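Local coordinates for septation protein imp2 (Schizosaccharomyces pombe, PDB 5C1F) that binds phospholipids through its F-BAR domain, linking the cytoskeleton to the membrane, is required for normal septation and takes part in disassembly of the medial ring, at residues K53-L58 and A80-M85; L66-L71 and L261-A266; H32-L37 and R106-L111. One frame throughout, in Å; residues are numbered along the deposited sequence.

Interaction 1: residues K53-L58 and A80-M85; sequences KRMAKL and AEVDNM
Met55 reaches from helix 18-59 into the side of helix 69-155, where Val82 and Met85 receive it. This is the inside of the F-BAR domain, whose long antiparallel helices pair into an elongated dimer, and all three touching residues are buried. Together the two segments hide about 200 Å² from solvent, with Met55 and Val82 supplying most of it.

Met55 CG lies anti to the backbone N (chi1 -167°) and the chain stays extended through SD, which is what carries the sulfur across to the other backbone. On the way CG rests against Val82 CG1 at 3.9 Å, and it lies 3.8 Å from Val82 O. Further out, SD meets Met85 CB at 3.9 Å. The chain then bends about the CG-SD bond, and the methyl turns aside, leaving Met55 CE 5.2 Å from Met85 CB. Only the base of Met85 is used here; the end of its side chain leads away, and Met85 also packs on Asp240 and Ala243 of helix 162-252. Val82 also packs on Phe229 of the second subunit, while Arg54, one residue before Met55, makes salt bridges to Glu43 and Asp50 of that subunit.

No hydrogen bond crosses between the two segments; the join is van der Waals contact, the Val82 carbonyl included. On helix 69-155, Glu81 forms a salt bridge with Arg246, and its OE1 takes a hydrogen bond from Asn84 ND2 at 3.0 Å, nearly straight and arriving from above the carboxylate plane.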
loop_
_atom_site.group_PDB
_atom_site.type_symbol
_atom_site.label_atom_id
_atom_site.label_comp_id
_atom_site.label_asym_id
_atom_site.label_seq_id
_atom_site.Cartn_x
_atom_site.Cartn_y
_atom_site.Cartn_z
ATOM N N LYS A 53 -5.686 0.249 -5.899
ATOM C CA LYS A 53 -6.928 -0.272 -6.468
ATOM C C LYS A 53 -7.789 -0.957 -5.413
ATOM O O LYS A 53 -8.998 -0.723 -5.341
ATOM C CB LYS A 53 -6.634 -1.253 -7.603
ATOM C CG LYS A 53 -6.081 -0.621 -8.868
ATOM C CD LYS A 53 -5.752 -1.693 -9.896
ATOM C CE LYS A 53 -5.282 -1.089 -11.206
ATOM N NZ LYS A 53 -4.967 -2.143 -12.209
ATOM N N ARG A 54 -7.168 -1.803 -4.600
ATOM C CA ARG A 54 -7.890 -2.516 -3.555
ATOM C C ARG A 54 -8.449 -1.549 -2.511
ATOM O O ARG A 54 -9.563 -1.733 -2.019
ATOM C CB ARG A 54 -6.986 -3.554 -2.886
ATOM C CG ARG A 54 -6.565 -4.699 -3.800
ATOM C CD ARG A 54 -5.946 -5.841 -3.009
ATOM N NE ARG A 54 -6.883 -6.397 -2.035
ATOM C CZ ARG A 54 -6.583 -7.360 -1.167
ATOM N NH1 ARG A 54 -5.362 -7.880 -1.144
ATOM N NH2 ARG A 54 -7.503 -7.803 -0.319
ATOM N N MET A 55 -7.680 -0.514 -2.187
ATOM C CA MET A 55 -8.111 0.462 -1.194
ATOM C C MET A 55 -9.306 1.264 -1.704
ATOM O O MET A 55 -10.205 1.612 -0.932
ATOM C CB MET A 55 -6.962 1.397 -0.823
ATOM C CG MET A 55 -7.230 2.229 0.418
ATOM S SD MET A 55 -5.794 3.190 0.917
ATOM C CE MET A 55 -4.584 1.890 1.142
ATOM N N ALA A 56 -9.315 1.547 -3.005
ATOM C CA ALA A 56 -10.439 2.235 -3.631
ATOM C C ALA A 56 -11.691 1.368 -3.585
ATOM O O ALA A 56 -12.771 1.846 -3.238
ATOM C CB ALA A 56 -10.106 2.610 -5.071
ATOM N N LYS A 57 -11.538 0.095 -3.937
ATOM C CA LYS A 57 -12.646 -0.853 -3.900
ATOM C C LYS A 57 -13.253 -0.923 -2.501
ATOM O O LYS A 57 -14.472 -0.979 -2.338
ATOM C CB LYS A 57 -12.182 -2.241 -4.342
ATOM C CG LYS A 57 -13.298 -3.273 -4.410
ATOM C CD LYS A 57 -12.766 -4.642 -4.814
ATOM C CE LYS A 57 -13.867 -5.696 -4.806
ATOM N NZ LYS A 57 -14.876 -5.466 -5.879
ATOM N N LEU A 58 -12.386 -0.905 -1.496
ATOM C CA LEU A 58 -12.814 -0.939 -0.104
ATOM C C LEU A 58 -13.625 0.299 0.259
ATOM O O LEU A 58 -14.563 0.228 1.051
ATOM C CB LEU A 58 -11.600 -1.063 0.819
ATOM C CG LEU A 58 -11.857 -0.931 2.321
ATOM C CD1 LEU A 58 -12.797 -2.022 2.808
ATOM C CD2 LEU A 58 -10.547 -0.958 3.094
ATOM N N ALA A 80 -14.574 8.272 3.393
ATOM C CA ALA A 80 -14.158 9.272 2.420
ATOM C C ALA A 80 -12.654 9.519 2.488
ATOM O O ALA A 80 -12.019 9.787 1.469
ATOM C CB ALA A 80 -14.915 10.573 2.641
ATOM N N GLU A 81 -12.081 9.427 3.685
ATOM C CA GLU A 81 -10.659 9.702 3.841
ATOM C C GLU A 81 -9.810 8.493 3.464
ATOM O O GLU A 81 -8.668 8.645 3.026
ATOM C CB GLU A 81 -10.340 10.162 5.268
ATOM C CG GLU A 81 -10.842 11.572 5.597
ATOM C CD GLU A 81 -10.254 12.659 4.692
ATOM O OE1 GLU A 81 -9.272 12.390 3.966
ATOM O OE2 GLU A 81 -10.777 13.795 4.711
ATOM N N VAL A 82 -10.368 7.295 3.627
ATOM C CA VAL A 82 -9.720 6.090 3.123
ATOM C C VAL A 82 -9.707 6.151 1.593
ATOM O O VAL A 82 -8.744 5.723 0.948
ATOM C CB VAL A 82 -10.429 4.809 3.623
ATOM C CG1 VAL A 82 -10.031 3.596 2.795
ATOM C CG2 VAL A 82 -10.123 4.579 5.097
ATOM N N ASP A 83 -10.769 6.716 1.022
ATOM C CA ASP A 83 -10.850 6.928 -0.419
ATOM C C ASP A 83 -9.802 7.942 -0.871
ATOM O O ASP A 83 -9.168 7.765 -1.911
ATOM C CB ASP A 83 -12.252 7.398 -0.817
ATOM C CG ASP A 83 -12.515 7.266 -2.308
ATOM O OD1 ASP A 83 -11.800 6.495 -2.983
ATOM O OD2 ASP A 83 -13.451 7.928 -2.804
ATOM N N ASN A 84 -9.614 9.000 -0.084
ATOM C CA ASN A 84 -8.592 9.998 -0.391
ATOM C C ASN A 84 -7.195 9.392 -0.346
ATOM O O ASN A 84 -6.313 9.768 -1.114
ATOM C CB ASN A 84 -8.680 11.181 0.572
ATOM C CG ASN A 84 -9.801 12.132 0.218
ATOM O OD1 ASN A 84 -10.211 12.220 -0.942
ATOM N ND2 ASN A 84 -10.303 12.854 1.214
ATOM N N MET A 85 -7.001 8.445 0.560
ATOM C CA MET A 85 -5.731 7.748 0.643
ATOM C C MET A 85 -5.532 6.864 -0.588
ATOM O O MET A 85 -4.429 6.779 -1.124
ATOM C CB MET A 85 -5.655 6.929 1.931
ATOM C CG MET A 85 -5.463 7.790 3.176
ATOM S SD MET A 85 -5.248 6.836 4.693
ATOM C CE MET A 85 -6.778 7.197 5.543
#

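Interaction 2: residues L66-L71 and L261-A266; sequences LETGCL and LEFIDA
Thr68 OG1 sits between two neighbours of different kind: it is hydrogen-bonded to Arg219 NH2 of the second subunit, and it lies at the edge of the Phe263 ring, near the ring plane, 3.9 Å from CD1. With chi1 at 69°, the hydroxyl stands between the backbone N and the carbonyl carbon, and this is what turns it toward the ring. Phe263 offers only that edge to Thr68; its ring also packs on Arg26 of the second subunit.

One residue earlier, Glu67 curls its carboxylate back so that Thr68 N donates to OE2 at 3.1 Å, on the anti side and 16° out of the carboxylate plane. The other oxygen, Glu67 OE1, makes a salt bridge with Arg218 of the second subunit.

These two segments meet near the end of the F-BAR helical bundle, where the linker that follows helix 18-59 leads into helix 69-155 and the short helix 256-267 lies across from it. A disulfide joins Cys70 to Cys254, in the turn that precedes helix 256-267, and the Asp259 carboxylate accepts hydrogen bonds from both Cys70 N and Leu71 N.

Beside Thr68 the approach is looser. Gly69 has its CA 6.8 Å from Glu262 CA, and a positive phi of 66° turns the chain at this point; a side chain there would be directed at Glu262. Instead the bare CA faces the glutamate, whose extended chain brings OE1 to 4.1 Å from Gly69 CA, a contact without a hydrogen bond. The companion oxygen, Glu262 OE2, takes a hydrogen bond from Gln258 NE2, one turn back on the same helix.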
loop_
_atom_site.group_PDB
_atom_site.type_symbol
_atom_site.label_atom_id
_atom_site.label_comp_id
_atom_site.label_asym_id
_atom_site.label_seq_id
_atom_site.Cartn_x
_atom_site.Cartn_y
_atom_site.Cartn_z
ATOM N N LEU A 66 -28.243 2.113 9.747
ATOM C CA LEU A 66 -28.564 1.816 11.138
ATOM C C LEU A 66 -27.854 2.744 12.118
ATOM O O LEU A 66 -28.333 2.961 13.232
ATOM C CB LEU A 66 -28.222 0.359 11.456
ATOM C CG LEU A 66 -29.047 -0.694 10.709
ATOM C CD1 LEU A 66 -28.503 -2.084 10.976
ATOM C CD2 LEU A 66 -30.512 -0.605 11.107
ATOM N N GLU A 67 -26.713 3.291 11.711
ATOM C CA GLU A 67 -25.987 4.216 12.570
ATOM C C GLU A 67 -26.626 5.599 12.490
ATOM O O GLU A 67 -27.275 5.932 11.497
ATOM C CB GLU A 67 -24.508 4.276 12.182
ATOM C CG GLU A 67 -23.608 4.884 13.250
ATOM C CD GLU A 67 -23.759 4.201 14.598
ATOM O OE1 GLU A 67 -23.014 3.232 14.863
ATOM O OE2 GLU A 67 -24.623 4.633 15.396
ATOM N N THR A 68 -26.467 6.392 13.547
ATOM C CA THR A 68 -27.085 7.716 13.613
ATOM C C THR A 68 -26.098 8.773 14.106
ATOM O O THR A 68 -24.994 8.445 14.541
ATOM C CB THR A 68 -28.321 7.729 14.550
ATOM O OG1 THR A 68 -27.898 7.554 15.909
ATOM C CG2 THR A 68 -29.306 6.623 14.182
ATOM N N GLY A 69 -26.503 10.038 14.031
ATOM C CA GLY A 69 -25.762 11.130 14.639
ATOM C C GLY A 69 -24.400 11.411 14.041
ATOM O O GLY A 69 -24.154 11.140 12.866
ATOM N N CYS A 70 -23.505 11.957 14.856
ATOM C CA CYS A 70 -22.173 12.296 14.378
ATOM C C CYS A 70 -21.314 11.042 14.223
ATOM O O CYS A 70 -20.324 11.048 13.492
ATOM C CB CYS A 70 -21.499 13.309 15.316
ATOM S SG CYS A 70 -21.097 12.713 16.982
ATOM N N LEU A 71 -21.696 9.965 14.905
ATOM C CA LEU A 71 -20.971 8.704 14.784
ATOM C C LEU A 71 -21.116 8.140 13.369
ATOM O O LEU A 71 -20.153 7.624 12.799
ATOM C CB LEU A 71 -21.462 7.690 15.822
ATOM C CG LEU A 71 -20.742 6.336 15.875
ATOM C CD1 LEU A 71 -19.238 6.512 16.047
ATOM C CD2 LEU A 71 -21.307 5.470 16.993
ATOM N N LEU A 261 -28.685 12.046 22.865
ATOM C CA LEU A 261 -29.811 12.971 22.877
ATOM C C LEU A 261 -30.589 12.910 21.562
ATOM O O LEU A 261 -31.809 12.746 21.560
ATOM C CB LEU A 261 -29.314 14.399 23.140
ATOM C CG LEU A 261 -30.314 15.525 23.423
ATOM C CD1 LEU A 261 -29.668 16.573 24.316
ATOM C CD2 LEU A 261 -30.818 16.173 22.137
ATOM N N GLU A 262 -29.881 13.040 20.446
ATOM C CA GLU A 262 -30.522 13.007 19.136
ATOM C C GLU A 262 -31.107 11.632 18.827
ATOM O O GLU A 262 -32.122 11.516 18.134
ATOM C CB GLU A 262 -29.529 13.408 18.047
ATOM C CG GLU A 262 -29.018 14.829 18.170
ATOM C CD GLU A 262 -28.095 15.203 17.031
ATOM O OE1 GLU A 262 -27.868 14.347 16.149
ATOM O OE2 GLU A 262 -27.598 16.349 17.017
ATOM N N PHE A 263 -30.454 10.590 19.331
ATOM C CA PHE A 263 -30.962 9.236 19.181
ATOM C C PHE A 263 -32.313 9.122 19.873
ATOM O O PHE A 263 -33.265 8.577 19.314
ATOM C CB PHE A 263 -29.972 8.220 19.755
ATOM C CG PHE A 263 -30.455 6.796 19.701
ATOM C CD1 PHE A 263 -30.269 6.031 18.562
ATOM C CD2 PHE A 263 -31.082 6.220 20.794
ATOM C CE1 PHE A 263 -30.707 4.720 18.511
ATOM C CE2 PHE A 263 -31.523 4.910 20.748
ATOM C CZ PHE A 263 -31.334 4.160 19.606
ATOM N N ILE A 264 -32.388 9.653 21.090
ATOM C CA ILE A 264 -33.620 9.624 21.867
ATOM C C ILE A 264 -34.753 10.328 21.121
ATOM O O ILE A 264 -35.849 9.785 21.004
ATOM C CB ILE A 264 -33.416 10.268 23.259
ATOM C CG1 ILE A 264 -32.526 9.372 24.121
ATOM C CG2 ILE A 264 -34.747 10.493 23.951
ATOM C CD1 ILE A 264 -32.189 9.949 25.480
ATOM N N ASP A 265 -34.477 11.515 20.589
ATOM C CA ASP A 265 -35.492 12.291 19.874
ATOM C C ASP A 265 -36.025 11.578 18.633
ATOM O O ASP A 265 -37.187 11.749 18.265
ATOM C CB ASP A 265 -34.931 13.657 19.476
ATOM C CG ASP A 265 -34.765 14.588 20.662
ATOM O OD1 ASP A 265 -35.603 14.524 21.587
ATOM O OD2 ASP A 265 -33.801 15.382 20.669
ATOM N N ALA A 266 -35.176 10.776 17.997
ATOM C CA ALA A 266 -35.531 10.126 16.738
ATOM C C ALA A 266 -36.118 8.731 16.935
ATOM O O ALA A 266 -36.836 8.226 16.072
ATOM C CB ALA A 266 -34.310 10.053 15.826
#

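Interaction 3: residues H32-L37 and R106-L111; sequences HINEEL and RYAASL
From 32-37, Asn34 alone touches 106-111, laying its amide against Tyr107 and Ala108. The tight part is the oxygen side: Asn34 OD1 approaches the ring obliquely and comes to 3.4 Å from Tyr107 CD2, with the amide and ring planes 37° apart. The amide gets there because CG lies anti to the backbone N (chi1 -172°), which carries it out to the neighbouring helix. Helix 162-252 adds Phe221, which stacks on the Tyr107 ring and also touches Asn34.

The nitrogen branch faces the looser margin. Asn34 ND2 lies 3.6 Å from the Ala108 CB methyl, but its polar partner is the carbonyl Phe104 O, two residues before 106-111, to which it donates a hydrogen bond. Ala108 is at the margin of the contact, and its neighbour Ala109, like Glu35 on the other helix, is exposed to solvent. With an alanine in place of Asn34, Phe104 O would probably lose this side-chain donor and a gap would be left beside the Tyr107 ring.

Neither segment hydrogen-bonds directly to the other, and the nearest CA atoms, Asn34 and Ala108, stay 7.2 Å apart. A side-chain amide set against a ring and a methyl of the facing helix is thus one of the helix-helix contacts within the antiparallel helical bundle of the F-BAR domain.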
loop_
_atom_site.group_PDB
_atom_site.type_symbol
_atom_site.label_atom_id
_atom_site.label_comp_id
_atom_site.label_asym_id
_atom_site.label_seq_id
_atom_site.Cartn_x
_atom_site.Cartn_y
_atom_site.Cartn_z
ATOM N N HIS A 32 22.836 -3.654 -18.262
ATOM C CA HIS A 32 22.421 -4.696 -17.328
ATOM C C HIS A 32 21.993 -4.109 -15.983
ATOM O O HIS A 32 20.918 -4.425 -15.470
ATOM C CB HIS A 32 23.561 -5.698 -17.127
ATOM C CG HIS A 32 23.182 -6.906 -16.335
ATOM N ND1 HIS A 32 22.319 -7.875 -16.816
ATOM C CD2 HIS A 32 23.549 -7.319 -15.101
ATOM C CE1 HIS A 32 22.173 -8.819 -15.912
ATOM N NE2 HIS A 32 22.910 -8.508 -14.856
ATOM N N ILE A 33 22.850 -3.262 -15.420
ATOM C CA ILE A 33 22.557 -2.561 -14.172
ATOM C C ILE A 33 21.271 -1.753 -14.291
ATOM O O ILE A 33 20.429 -1.755 -13.391
ATOM C CB ILE A 33 23.708 -1.612 -13.776
ATOM C CG1 ILE A 33 25.005 -2.396 -13.563
ATOM C CG2 ILE A 33 23.350 -0.811 -12.530
ATOM C CD1 ILE A 33 26.234 -1.517 -13.457
ATOM N N ASN A 34 21.129 -1.067 -15.419
ATOM C CA ASN A 34 19.967 -0.232 -15.674
ATOM C C ASN A 34 18.678 -1.045 -15.741
ATOM O O ASN A 34 17.639 -0.621 -15.241
ATOM C CB ASN A 34 20.166 0.551 -16.971
ATOM C CG ASN A 34 19.093 1.589 -17.194
ATOM O OD1 ASN A 34 19.097 2.643 -16.560
ATOM N ND2 ASN A 34 18.171 1.303 -18.107
ATOM N N GLU A 35 18.753 -2.221 -16.354
ATOM C CA GLU A 35 17.582 -3.073 -16.522
ATOM C C GLU A 35 17.165 -3.729 -15.205
ATOM O O GLU A 35 15.978 -3.943 -14.962
ATOM C CB GLU A 35 17.854 -4.136 -17.592
ATOM C CG GLU A 35 16.767 -5.200 -17.744
ATOM C CD GLU A 35 15.419 -4.630 -18.147
ATOM O OE1 GLU A 35 15.380 -3.522 -18.724
ATOM O OE2 GLU A 35 14.394 -5.295 -17.884
ATOM N N GLU A 36 18.139 -4.039 -14.354
ATOM C CA GLU A 36 17.850 -4.607 -13.040
ATOM C C GLU A 36 17.012 -3.655 -12.201
ATOM O O GLU A 36 16.014 -4.054 -11.598
ATOM C CB GLU A 36 19.141 -4.937 -12.293
ATOM C CG GLU A 36 19.856 -6.164 -12.801
ATOM C CD GLU A 36 21.077 -6.502 -11.969
ATOM O OE1 GLU A 36 21.647 -5.578 -11.349
ATOM O OE2 GLU A 36 21.460 -7.690 -11.928
ATOM N N LEU A 37 17.429 -2.395 -12.160
ATOM C CA LEU A 37 16.731 -1.387 -11.378
ATOM C C LEU A 37 15.366 -1.065 -11.981
ATOM O O LEU A 37 14.399 -0.838 -11.251
ATOM C CB LEU A 37 17.584 -0.125 -11.261
ATOM C CG LEU A 37 18.759 -0.263 -10.287
ATOM C CD1 LEU A 37 19.763 0.868 -10.461
ATOM C CD2 LEU A 37 18.255 -0.320 -8.849
ATOM N N ARG A 106 13.807 5.360 -20.485
ATOM C CA ARG A 106 14.261 6.474 -21.309
ATOM C C ARG A 106 15.787 6.548 -21.335
ATOM O O ARG A 106 16.378 6.989 -22.318
ATOM C CB ARG A 106 13.666 7.798 -20.804
ATOM C CG ARG A 106 12.145 7.886 -20.947
ATOM C CD ARG A 106 11.590 9.261 -20.564
ATOM N NE ARG A 106 11.808 9.589 -19.156
ATOM C CZ ARG A 106 10.904 9.428 -18.192
ATOM N NH1 ARG A 106 11.204 9.759 -16.945
ATOM N NH2 ARG A 106 9.702 8.940 -18.472
ATOM N N TYR A 107 16.421 6.103 -20.254
ATOM C CA TYR A 107 17.875 6.063 -20.180
ATOM C C TYR A 107 18.430 4.994 -21.117
ATOM O O TYR A 107 19.411 5.226 -21.823
ATOM C CB TYR A 107 18.352 5.799 -18.750
ATOM C CG TYR A 107 19.859 5.809 -18.632
ATOM C CD1 TYR A 107 20.544 6.990 -18.391
ATOM C CD2 TYR A 107 20.599 4.642 -18.792
ATOM C CE1 TYR A 107 21.923 7.009 -18.298
ATOM C CE2 TYR A 107 21.977 4.651 -18.704
ATOM C CZ TYR A 107 22.635 5.838 -18.455
ATOM O OH TYR A 107 24.007 5.855 -18.365
ATOM N N ALA A 108 17.800 3.823 -21.118
ATOM C CA ALA A 108 18.237 2.723 -21.970
ATOM C C ALA A 108 18.088 3.077 -23.444
ATOM O O ALA A 108 18.853 2.607 -24.283
ATOM C CB ALA A 108 17.457 1.459 -21.649
ATOM N N ALA A 109 17.096 3.908 -23.754
ATOM C CA ALA A 109 16.872 4.349 -25.123
ATOM C C ALA A 109 17.907 5.394 -25.522
ATOM O O ALA A 109 18.403 5.397 -26.651
ATOM C CB ALA A 109 15.467 4.905 -25.281
ATOM N N SER A 110 18.230 6.280 -24.588
ATOM C CA SER A 110 19.223 7.316 -24.832
ATOM C C SER A 110 20.620 6.713 -24.951
ATOM O O SER A 110 21.408 7.121 -25.803
ATOM C CB SER A 110 19.190 8.361 -23.717
ATOM O OG SER A 110 20.178 9.357 -23.925
ATOM N N LEU A 111 20.913 5.737 -24.096
ATOM C CA LEU A 111 22.215 5.076 -24.086
ATOM C C LEU A 111 22.478 4.355 -25.401
ATOM O O LEU A 111 23.605 4.334 -25.896
ATOM C CB LEU A 111 22.308 4.085 -22.924
ATOM C CG LEU A 111 23.654 3.378 -22.765
ATOM C CD1 LEU A 111 24.717 4.361 -22.296
ATOM C CD2 LEU A 111 23.540 2.200 -21.811
#

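How the interactions relate
All three contacts draw on helix 69-155, each at a different level. Interactions 1 and 3 are two rungs of the same antiparallel pairing with helix 18-59, their centres 34 Å apart, and along the chain interaction 1 is nested within the loop that interaction 3 closes. Interaction 2 uses the start of helix 69-155 and brings in helix 256-267; its centre is 26 Å from that of interaction 1 and 60 Å from that of interaction 3, which lies about 6 Å from the chain's centre in space. None touches another; the nearest atoms of interactions 1 and 2 are about 11 Å apart. Each also touches the second subunit, so all three lie along the dimer interface.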